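Local coordinates for protein response regulator receiver modulated diguanylate cyclase with PAS/PAC sensor (Desulfovibrio desulfuricans subsp. desulfuricans, PDB 3CG0) that probably receives a phosphoryl signal through its CheY-like receiver domain, the part described here, to control the diguanylate cyclase carried on the same polypeptide, at residues 27-31 / 32-36; 122-125 / 126-129; 38-42 / 43-47; 14-18 / 19-23; 70-73 / 74-78. One frame throughout, in Å; residues are numbered along the deposited sequence.

Contact 1: residues 27-31 / 32-36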
# COMPACT_ATOMS: atom_id res chain seq x y z
N ILE C 27 34.06 -13.29 1.75
CA ILE C 27 34.73 -11.99 1.99
C ILE C 27 33.83 -10.83 1.55
O ILE C 27 33.57 -9.93 2.34
CB ILE C 27 36.11 -11.88 1.27
CG1 ILE C 27 37.15 -12.79 1.92
CG2 ILE C 27 36.65 -10.44 1.28
CD1 ILE C 27 38.40 -12.95 1.07
N GLN C 28 33.34 -10.89 0.31
CA GLN C 28 32.39 -9.91 -0.22
C GLN C 28 31.12 -9.76 0.60
O GLN C 28 30.67 -8.65 0.83
CB GLN C 28 32.01 -10.22 -1.67
CG GLN C 28 33.08 -9.87 -2.68
CD GLN C 28 32.66 -10.20 -4.09
OE1 GLN C 28 32.55 -11.36 -4.47
NE2 GLN C 28 32.43 -9.16 -4.89
N LEU C 29 30.55 -10.87 1.06
CA LEU C 29 29.31 -10.84 1.82
C LEU C 29 29.49 -10.28 3.21
O LEU C 29 28.65 -9.53 3.69
CB LEU C 29 28.67 -12.23 1.91
CG LEU C 29 28.06 -12.79 0.63
CD1 LEU C 29 27.80 -14.25 0.82
CD2 LEU C 29 26.80 -12.07 0.30
N GLU C 30 30.60 -10.66 3.85
CA GLU C 30 30.94 -10.17 5.18
C GLU C 30 31.22 -8.66 5.17
O GLU C 30 30.85 -7.96 6.11
CB GLU C 30 32.15 -10.92 5.72
CG GLU C 30 32.09 -11.19 7.20
CD GLU C 30 31.55 -12.57 7.51
OE1 GLU C 30 30.34 -12.81 7.29
OE2 GLU C 30 32.35 -13.41 7.97
N SER C 31 31.84 -8.17 4.09
CA SER C 31 32.13 -6.74 3.90
C SER C 31 30.87 -5.90 3.69
O SER C 31 30.86 -4.69 3.94
CB SER C 31 33.08 -6.55 2.71
OG SER C 31 34.19 -7.43 2.81
N LEU C 32 29.82 -6.55 3.20
CA LEU C 32 28.54 -5.88 2.96
C LEU C 32 27.71 -5.82 4.24
O LEU C 32 26.84 -4.96 4.40
CB LEU C 32 27.77 -6.56 1.82
CG LEU C 32 28.33 -6.32 0.40
CD1 LEU C 32 27.75 -7.31 -0.60
CD2 LEU C 32 28.08 -4.88 -0.08
N GLY C 33 28.00 -6.74 5.16
CA GLY C 33 27.33 -6.77 6.46
C GLY C 33 26.55 -8.05 6.73
O GLY C 33 26.22 -8.34 7.89
N TYR C 34 26.28 -8.81 5.67
CA TYR C 34 25.49 -10.04 5.75
C TYR C 34 26.13 -11.09 6.64
O TYR C 34 27.35 -11.21 6.71
CB TYR C 34 25.28 -10.65 4.36
CG TYR C 34 24.55 -9.76 3.38
CD1 TYR C 34 23.18 -9.51 3.52
CD2 TYR C 34 25.22 -9.18 2.31
CE1 TYR C 34 22.51 -8.68 2.62
CE2 TYR C 34 24.56 -8.37 1.40
CZ TYR C 34 23.21 -8.13 1.56
OH TYR C 34 22.56 -7.32 0.67
N ASP C 35 25.29 -11.85 7.34
CA ASP C 35 25.77 -12.99 8.10
C ASP C 35 25.78 -14.20 7.17
O ASP C 35 24.75 -14.56 6.61
CB ASP C 35 24.83 -13.22 9.29
CG ASP C 35 25.39 -14.23 10.30
OD1 ASP C 35 26.55 -14.67 10.18
OD2 ASP C 35 24.63 -14.57 11.24
N VAL C 36 26.95 -14.81 6.97
CA VAL C 36 26.98 -16.09 6.24
C VAL C 36 26.92 -17.28 7.19
O VAL C 36 27.78 -17.49 8.05
CB VAL C 36 28.01 -16.17 5.04
CG1 VAL C 36 28.95 -14.98 5.01
CG2 VAL C 36 28.73 -17.53 4.95
O HOH W 1 29.31 -14.67 8.96
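Leu29 meets Tyr34 where helix 19-32 ends, in a Schellman motif that turns the chain toward strand 35-40 of a beta-alpha-beta unit. The evidence is two backbone bonds, the shorter-range one enclosed by the longer, both weak. Tyr34 N reaches back to Leu29 O at 3.2 Å, but the angle at its hydrogen is only 124°, while inside this link Gly33 N donates to Glu30 O at 3.2 Å. Leu29 O also takes weak bonds from Leu32 N and Gly33 N, so three poorly aimed donors share one carbonyl oxygen.

The hydrophobic contact expected of the motif is present as well. Leu29 CD2 lies 3.9 Å from Tyr34 CD2, and Leu29 O sits near the ring plane, at the edge carrying CD2. Tyr34 CG stands beside its own backbone N (chi1 -60°), which turns the ring back to the helix, and Leu32 CD1 comes to the ring edge in the same plane. Gly33 makes the reversal with phi 119°, where a side chain would press on the preceding carbonyl oxygen.

Further out, Leu29 CB touches Val36 CG1 at 4.2 Å. Ile122 of helix 115-132 and Val12 of strand 11-15 pack against both Leu29 and Tyr34, closing the apolar side of the turn. Gln28 is fixed from outside by a hydrogen bond from NE2 to Val113 O. On the polar side the bent chain of Glu30 crosses Val36 at about a right angle, its OE1 3.4 Å from Val36 CG1; a water lies 2.7 Å from that OE1 and 3.0 Å from Asp35 OD1.

Contact 2: residues 122-125 / 126-129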
# COMPACT_ATOMS: atom_id res chain seq x y z
N ILE C 122 20.46 -9.46 -3.61
CA ILE C 122 20.02 -10.04 -2.33
C ILE C 122 18.88 -9.24 -1.70
O ILE C 122 17.88 -9.81 -1.26
CB ILE C 122 21.21 -10.20 -1.35
CG1 ILE C 122 22.19 -11.25 -1.88
CG2 ILE C 122 20.75 -10.57 0.03
CD1 ILE C 122 23.34 -11.58 -0.93
N GLU C 123 19.03 -7.91 -1.68
CA GLU C 123 17.99 -7.00 -1.21
C GLU C 123 16.69 -7.19 -1.97
O GLU C 123 15.63 -7.38 -1.37
CB GLU C 123 18.44 -5.54 -1.31
CG GLU C 123 19.25 -5.04 -0.12
CD GLU C 123 19.35 -3.50 -0.05
OE1 GLU C 123 19.66 -2.99 1.05
OE2 GLU C 123 19.12 -2.82 -1.08
N MET C 124 16.79 -7.17 -3.30
CA MET C 124 15.63 -7.33 -4.18
C MET C 124 14.99 -8.72 -4.11
O MET C 124 13.78 -8.84 -4.18
CB MET C 124 16.00 -7.00 -5.62
CG MET C 124 16.10 -5.52 -5.99
SD MET C 124 14.50 -4.70 -6.06
CE MET C 124 14.46 -3.86 -4.46
N ALA C 125 15.82 -9.75 -3.96
CA ALA C 125 15.32 -11.14 -3.88
C ALA C 125 14.50 -11.39 -2.63
O ALA C 125 13.41 -11.96 -2.71
CB ALA C 125 16.46 -12.10 -3.96
N ILE C 126 15.01 -10.95 -1.49
CA ILE C 126 14.32 -11.07 -0.20
C ILE C 126 13.08 -10.19 -0.16
O ILE C 126 12.04 -10.60 0.38
CB ILE C 126 15.28 -10.69 0.97
CG1 ILE C 126 16.46 -11.68 1.02
CG2 ILE C 126 14.54 -10.64 2.31
CD1 ILE C 126 17.58 -11.24 1.90
N HIS C 127 13.18 -8.98 -0.71
CA HIS C 127 12.03 -8.08 -0.79
C HIS C 127 10.90 -8.66 -1.63
O HIS C 127 9.77 -8.71 -1.19
CB HIS C 127 12.45 -6.70 -1.34
CG HIS C 127 11.38 -5.65 -1.21
ND1 HIS C 127 11.19 -4.67 -2.16
CD2 HIS C 127 10.46 -5.43 -0.24
CE1 HIS C 127 10.20 -3.88 -1.78
NE2 HIS C 127 9.74 -4.32 -0.62
N LYS C 128 11.22 -9.11 -2.84
CA LYS C 128 10.25 -9.82 -3.68
C LYS C 128 9.58 -10.95 -2.91
O LYS C 128 8.35 -11.08 -2.96
CB LYS C 128 10.93 -10.36 -4.95
CG LYS C 128 10.01 -11.20 -5.84
CD LYS C 128 10.72 -11.63 -7.10
CE LYS C 128 9.92 -12.70 -7.83
NZ LYS C 128 10.71 -13.24 -8.97
N LYS C 129 10.37 -11.73 -2.18
CA LYS C 129 9.86 -12.84 -1.36
C LYS C 129 8.91 -12.37 -0.26
O LYS C 129 7.85 -12.96 -0.07
CB LYS C 129 11.02 -13.67 -0.77
CG LYS C 129 10.56 -14.95 -0.04
CD LYS C 129 10.83 -16.26 -0.80
CE LYS C 129 10.34 -16.32 -2.25
NZ LYS C 129 10.64 -17.64 -2.89
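The imidazole of His127 and the thioether of Met124 run side by side on helix 115-132, the C-terminal helix of this CheY-like receiver domain, with Met124 CE 4.1 Å from His127 ND1. The ring stands off the helix because CG is anti to the backbone N (chi1 -169°), whereas the Met124 chain bends at chi2 and chi3 to bring its methyl alongside. Tyr108 of the second subunit packs on both residues.

Another side of the helix carries the apolar pair Ile122 and Ile126, also side by side, with CG2 of Ile122 3.7 Å from CD1 of Ile126. Ile126 CG1 lies beside its own backbone N (chi1 -63°), which carries CD1 back over the preceding turn. Regular i to i+4 bonds hold the spacing: Ile126 N to Ile122 O is 3.1 Å and nearly straight at 170°. Glu123 is paired with Arg120 one turn earlier.

Ile122 and Ala125 pack on Tyr34 and Phe106 of their own chain, as Met124 does on that Phe106, while Met124, His127 and Lys128 reach the second subunit, the extended Lys128 carrying NZ to Pro105 O there. This implies an interface joined by packing and a directed hydrogen bond.

Contact 3: residues 38-42 / 43-47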
# COMPACT_ATOMS: atom_id res chain seq x y z
N GLY C 38 26.38 -20.69 6.42
CA GLY C 38 27.04 -21.93 6.05
C GLY C 38 27.61 -21.88 4.66
O GLY C 38 27.13 -21.13 3.81
N VAL C 39 28.67 -22.66 4.44
CA VAL C 39 29.27 -22.81 3.12
C VAL C 39 29.40 -24.31 2.84
O VAL C 39 29.99 -25.06 3.63
CB VAL C 39 30.62 -22.09 2.98
CG1 VAL C 39 31.23 -22.35 1.60
CG2 VAL C 39 30.45 -20.59 3.16
N PHE C 40 28.82 -24.75 1.71
CA PHE C 40 28.75 -26.16 1.38
C PHE C 40 29.32 -26.41 -0.00
O PHE C 40 29.22 -25.54 -0.88
CB PHE C 40 27.29 -26.63 1.45
CG PHE C 40 26.65 -26.40 2.79
CD1 PHE C 40 26.84 -27.30 3.83
CD2 PHE C 40 25.86 -25.29 3.02
CE1 PHE C 40 26.27 -27.10 5.07
CE2 PHE C 40 25.27 -25.08 4.27
CZ PHE C 40 25.48 -25.99 5.29
N ASP C 41 29.94 -27.57 -0.20
CA ASP C 41 30.55 -27.90 -1.49
C ASP C 41 29.79 -29.00 -2.24
O ASP C 41 29.91 -29.12 -3.45
CB ASP C 41 32.04 -28.24 -1.35
CG ASP C 41 32.31 -29.50 -0.52
OD1 ASP C 41 33.46 -29.99 -0.58
OD2 ASP C 41 31.41 -30.00 0.19
N ASN C 42 29.04 -29.79 -1.49
CA ASN C 42 28.10 -30.72 -2.08
C ASN C 42 26.68 -30.32 -1.68
O ASN C 42 26.44 -29.89 -0.55
CB ASN C 42 28.42 -32.18 -1.71
CG ASN C 42 27.75 -32.64 -0.42
OD1 ASN C 42 26.93 -33.55 -0.44
ND2 ASN C 42 28.10 -31.99 0.69
N GLY C 43 25.75 -30.46 -2.62
CA GLY C 43 24.38 -30.00 -2.43
C GLY C 43 23.52 -30.73 -1.42
O GLY C 43 22.67 -30.11 -0.77
N GLU C 44 23.73 -32.04 -1.28
CA GLU C 44 22.93 -32.88 -0.37
C GLU C 44 22.97 -32.44 1.09
O GLU C 44 21.93 -32.40 1.76
CB GLU C 44 23.34 -34.36 -0.48
CG GLU C 44 22.43 -35.17 -1.40
CD GLU C 44 22.85 -36.64 -1.53
OE1 GLU C 44 24.02 -36.98 -1.21
OE2 GLU C 44 22.01 -37.45 -1.96
N GLU C 45 24.16 -32.08 1.57
CA GLU C 45 24.31 -31.68 2.96
C GLU C 45 23.86 -30.24 3.24
O GLU C 45 23.50 -29.93 4.37
CB GLU C 45 25.71 -32.00 3.50
CG GLU C 45 26.68 -30.84 3.64
CD GLU C 45 27.69 -31.06 4.77
OE1 GLU C 45 28.52 -30.15 5.01
OE2 GLU C 45 27.65 -32.13 5.42
N ALA C 46 23.86 -29.40 2.20
CA ALA C 46 23.28 -28.04 2.26
C ALA C 46 21.78 -28.08 2.52
O ALA C 46 21.26 -27.29 3.31
CB ALA C 46 23.55 -27.28 0.99
N VAL C 47 21.09 -29.00 1.83
CA VAL C 47 19.65 -29.24 2.00
C VAL C 47 19.34 -29.80 3.40
O VAL C 47 18.33 -29.43 4.01
CB VAL C 47 19.11 -30.17 0.87
CG1 VAL C 47 17.60 -30.44 1.03
CG2 VAL C 47 19.39 -29.57 -0.51
O HOH W 2 29.36 -29.53 1.98
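Gly43 follows Asn42 directly at the beta-alpha connection that leaves strand 35-40; its O accepts from Val47 N at 3.2 Å. Next, Glu44 brings its CB to 3.7 Å from OD1 of Asn42, whose side chain leans over the residues that follow it, while the Glu44 chain extends outward.

Glu45 does more. Its CG is 3.5 Å from Asn42 ND2, and its OE1 reaches the edge of the Phe40 ring, in plane and 3.5 Å from CD1, with the carboxylate turned 84° against the ring. One water gathers this corner, accepting from Asp41 N and Asn42 ND2 and donating to Glu45 OE1, while OE2 makes a salt bridge to Arg48.

Ala46 covers a face of the same ring. Its CA stands 3.8 Å from the ring centroid and 11° off the normal, a CH-pi contact, and its CB is 3.7 Å from Phe40 CD2. Phe40 CG lies beside the backbone N (chi1 -57°), which sets the ring under the helix.

Val47 faces Arg76 and Leu77 of helix 70-80. Phe40 is paired through its backbone with Ile14 and Glu16, so the contact fastens the N-terminal part of helix 43-53 to outer strand 35-40 and its neighbour 11-15.

Contact 4: residues 14-18 / 19-23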
# COMPACT_ATOMS: atom_id res chain seq x y z
N ILE C 14 25.76 -20.46 1.25
CA ILE C 14 26.52 -20.57 0.00
C ILE C 14 26.72 -22.04 -0.37
O ILE C 14 27.10 -22.85 0.47
CB ILE C 14 27.91 -19.89 0.10
CG1 ILE C 14 27.78 -18.40 0.46
CG2 ILE C 14 28.69 -20.03 -1.20
CD1 ILE C 14 29.13 -17.72 0.66
N VAL C 15 26.43 -22.38 -1.61
CA VAL C 15 26.66 -23.71 -2.14
C VAL C 15 27.61 -23.54 -3.32
O VAL C 15 27.22 -23.04 -4.37
CB VAL C 15 25.37 -24.39 -2.61
CG1 VAL C 15 25.59 -25.88 -2.79
CG2 VAL C 15 24.26 -24.16 -1.63
N GLU C 16 28.86 -23.96 -3.15
CA GLU C 16 29.92 -23.63 -4.09
C GLU C 16 31.03 -24.66 -3.99
O GLU C 16 31.54 -24.92 -2.89
CB GLU C 16 30.46 -22.24 -3.75
CG GLU C 16 31.73 -21.85 -4.48
CD GLU C 16 31.48 -21.50 -5.93
OE1 GLU C 16 30.63 -20.62 -6.19
OE2 GLU C 16 32.14 -22.10 -6.80
N ASP C 17 31.42 -25.24 -5.13
CA ASP C 17 32.45 -26.29 -5.18
C ASP C 17 33.87 -25.71 -5.09
O ASP C 17 34.70 -26.24 -4.35
CB ASP C 17 32.29 -27.15 -6.45
CG ASP C 17 32.32 -28.65 -6.16
OD1 ASP C 17 33.04 -29.10 -5.24
OD2 ASP C 17 31.61 -29.39 -6.87
N GLY C 18 34.14 -24.65 -5.83
CA GLY C 18 35.45 -23.97 -5.81
C GLY C 18 35.73 -23.24 -4.51
O GLY C 18 35.13 -22.20 -4.23
N ARG C 19 36.65 -23.79 -3.71
CA ARG C 19 36.95 -23.30 -2.35
C ARG C 19 37.46 -21.86 -2.25
O ARG C 19 37.21 -21.18 -1.26
CB ARG C 19 37.92 -24.24 -1.62
CG ARG C 19 37.25 -25.36 -0.88
CD ARG C 19 38.04 -25.73 0.35
NE ARG C 19 37.46 -26.87 1.07
CZ ARG C 19 37.77 -28.14 0.84
NH1 ARG C 19 38.67 -28.47 -0.09
NH2 ARG C 19 37.18 -29.09 1.55
N LEU C 20 38.16 -21.41 -3.29
CA LEU C 20 38.63 -20.04 -3.35
C LEU C 20 37.51 -19.07 -3.71
O LEU C 20 37.48 -17.95 -3.21
CB LEU C 20 39.79 -19.92 -4.35
CG LEU C 20 40.50 -18.57 -4.46
CD1 LEU C 20 41.15 -18.21 -3.14
CD2 LEU C 20 41.52 -18.61 -5.59
N ALA C 21 36.61 -19.51 -4.59
CA ALA C 21 35.44 -18.72 -4.99
C ALA C 21 34.49 -18.54 -3.82
O ALA C 21 33.98 -17.44 -3.60
CB ALA C 21 34.74 -19.38 -6.16
N ALA C 22 34.27 -19.62 -3.06
CA ALA C 22 33.50 -19.59 -1.82
C ALA C 22 34.04 -18.58 -0.82
O ALA C 22 33.28 -17.81 -0.23
CB ALA C 22 33.46 -20.97 -1.18
N ALA C 23 35.36 -18.61 -0.64
CA ALA C 23 36.05 -17.71 0.26
C ALA C 23 35.92 -16.28 -0.20
O ALA C 23 35.59 -15.41 0.60
CB ALA C 23 37.52 -18.10 0.37
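Glu16 folds back over the first turn of helix 19-32, touching the methyls of Ala21 and Ala22, in the beta-alpha loop that follows the first strand of this receiver domain. Its CB lies 4.1 Å from Ala22 CB. CG, anti to the backbone N (chi1 170°), comes 3.7 Å from Ala22 N. The chain then bends at chi2 (75°), which swings the carboxylate along the turn: CD is 3.9 Å from Ala21 CB, and OE2 lies 3.8 Å from that same methyl. At the tip OE2 also accepts a weak bond from Gly18 N, at 3.4 Å, a weak link between the carboxylate and the loop backbone.

Gly18 occupies the N-cap position. Its O receives Ala22 N at 3.0 Å with an angle of 167° at the hydrogen, the donor lying nearly on the line of the carbonyl, and Ala21 CB packs 3.4 Å from the same oxygen.

The carboxylate also looks toward the predicted phosphorylation site: OE1 is close to OD2 of Asp61, a pair of like charges, and OE2 makes a long, weak ion pair with Lys111. By their place after the first strand, Glu16 and Asp17 probably correspond to the acidic pair that binds a divalent metal ion in related receiver domains. Strand 11-15 runs between strands 35-40 and 57-61, and helix 19-32 lies over it, with Ala22 resting on Val39 and Ile14 on Leu25 and Leu29.

Contact 5: residues 70-73 / 74-78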
# COMPACT_ATOMS: atom_id res chain seq x y z
N GLY C 70 23.80 -28.30 -9.21
CA GLY C 70 23.43 -26.97 -8.74
C GLY C 70 21.94 -26.71 -8.88
O GLY C 70 21.32 -26.12 -8.00
N VAL C 71 21.38 -27.20 -9.97
CA VAL C 71 19.97 -26.98 -10.28
C VAL C 71 19.06 -27.74 -9.31
O VAL C 71 18.09 -27.18 -8.80
CB VAL C 71 19.68 -27.25 -11.78
CG1 VAL C 71 18.22 -27.16 -12.08
CG2 VAL C 71 20.42 -26.22 -12.63
N GLU C 72 19.41 -29.00 -9.03
CA GLU C 72 18.65 -29.85 -8.12
C GLU C 72 18.79 -29.42 -6.67
O GLU C 72 17.86 -29.58 -5.88
CB GLU C 72 19.12 -31.29 -8.21
CG GLU C 72 18.84 -31.99 -9.53
CD GLU C 72 19.36 -33.42 -9.53
OE1 GLU C 72 18.53 -34.35 -9.65
OE2 GLU C 72 20.59 -33.61 -9.38
N THR C 73 19.97 -28.93 -6.31
CA THR C 73 20.21 -28.37 -4.99
C THR C 73 19.33 -27.12 -4.83
O THR C 73 18.60 -27.02 -3.86
CB THR C 73 21.70 -28.04 -4.79
OG1 THR C 73 22.47 -29.23 -4.99
CG2 THR C 73 21.94 -27.51 -3.41
N ALA C 74 19.37 -26.22 -5.80
CA ALA C 74 18.50 -25.03 -5.76
C ALA C 74 17.00 -25.37 -5.80
O ALA C 74 16.23 -24.81 -5.03
CB ALA C 74 18.85 -24.11 -6.88
N ALA C 75 16.59 -26.30 -6.67
CA ALA C 75 15.20 -26.79 -6.70
C ALA C 75 14.70 -27.22 -5.34
O ALA C 75 13.59 -26.88 -4.94
CB ALA C 75 15.03 -27.93 -7.71
N ARG C 76 15.54 -27.94 -4.60
CA ARG C 76 15.15 -28.39 -3.27
C ARG C 76 15.15 -27.31 -2.21
O ARG C 76 14.24 -27.25 -1.38
CB ARG C 76 15.98 -29.60 -2.83
CG ARG C 76 15.34 -30.91 -3.27
CD ARG C 76 16.34 -32.03 -3.34
NE ARG C 76 15.77 -33.25 -3.92
CZ ARG C 76 15.73 -33.53 -5.22
NH1 ARG C 76 16.24 -32.69 -6.12
NH2 ARG C 76 15.19 -34.67 -5.63
N LEU C 77 16.15 -26.44 -2.23
CA LEU C 77 16.20 -25.29 -1.32
C LEU C 77 15.02 -24.34 -1.55
O LEU C 77 14.42 -23.85 -0.60
CB LEU C 77 17.54 -24.55 -1.45
CG LEU C 77 18.83 -25.31 -1.09
CD1 LEU C 77 20.05 -24.53 -1.52
CD2 LEU C 77 18.90 -25.66 0.38
N ALA C 78 14.70 -24.09 -2.82
CA ALA C 78 13.60 -23.17 -3.21
C ALA C 78 12.21 -23.67 -2.87
O ALA C 78 11.31 -22.88 -2.59
CB ALA C 78 13.67 -22.84 -4.68
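Backbone hydrogen bonds from Ala74, Ala75, Arg76 and Leu77 to Gly70, Val71, Glu72 and Thr73 set the first two turns of helix 70-80, the crossover helix of the beta-alpha-beta unit 57-61, 70-80, 85-89. Ala75 N to Val71 O is the shortest, at 2.7 Å. Leu77 N meets Thr73 O at 3.0 Å in the carbonyl plane, whereas Arg76 N stands 40° above the plane of Glu72 O, and its bond is the longest of the four at 3.1 Å.

Apolar contact joins Thr73 and Leu77, one turn apart and side by side, CG2 of Thr73 4.0 Å from CD1 of Leu77. Thr73 OG1 lies beside the backbone N (chi1 -57°) and bonds to Asp69 O, which puts CG2 on the side of Leu77. Arg76, extended from CG to NE, packs NH1 3.8 Å from Glu72 CB, with Glu72 O 3.5 Å from NH1 at the guanidinium edge and in its plane.

Charge contributes less. Glu72 OE1 remains 4.5 Å from Arg76 NH1, beyond a salt bridge, so any attraction is probably modest.

Asp69, just before the helix, accepts from Glu72 N through OD2. Ala74 and Leu77 rest on Ile85 of strand 85-89, Val71 meets helix 94-101, and Arg76 and Leu77 pack on Val47 of helix 43-53.

Overall arrangement
Contact 4 borders the predicted phosphoacceptor Asp61 through Glu16, which follows strand 11-15. Contacts 3 and 4, centres 11 Å apart, are tied through the sheet, where Phe40 N to Ile14 O and Phe40 O to Glu16 N are both 2.8 Å, probable hydrogen bonds. Contact 5 completes this cluster: Gly43 CA is 3.3 Å from Thr73 OG1, and Val15 CG1 is 4.0 Å from Thr73 CG2. Contact 1 closes the other end of helix 19-32 and meets contact 2 through Leu29 CD2 and Ile122 CD1 at 3.7 Å. Contact 2, whose centre is about 22 Å from those of contacts 3 and 4, faces the second subunit.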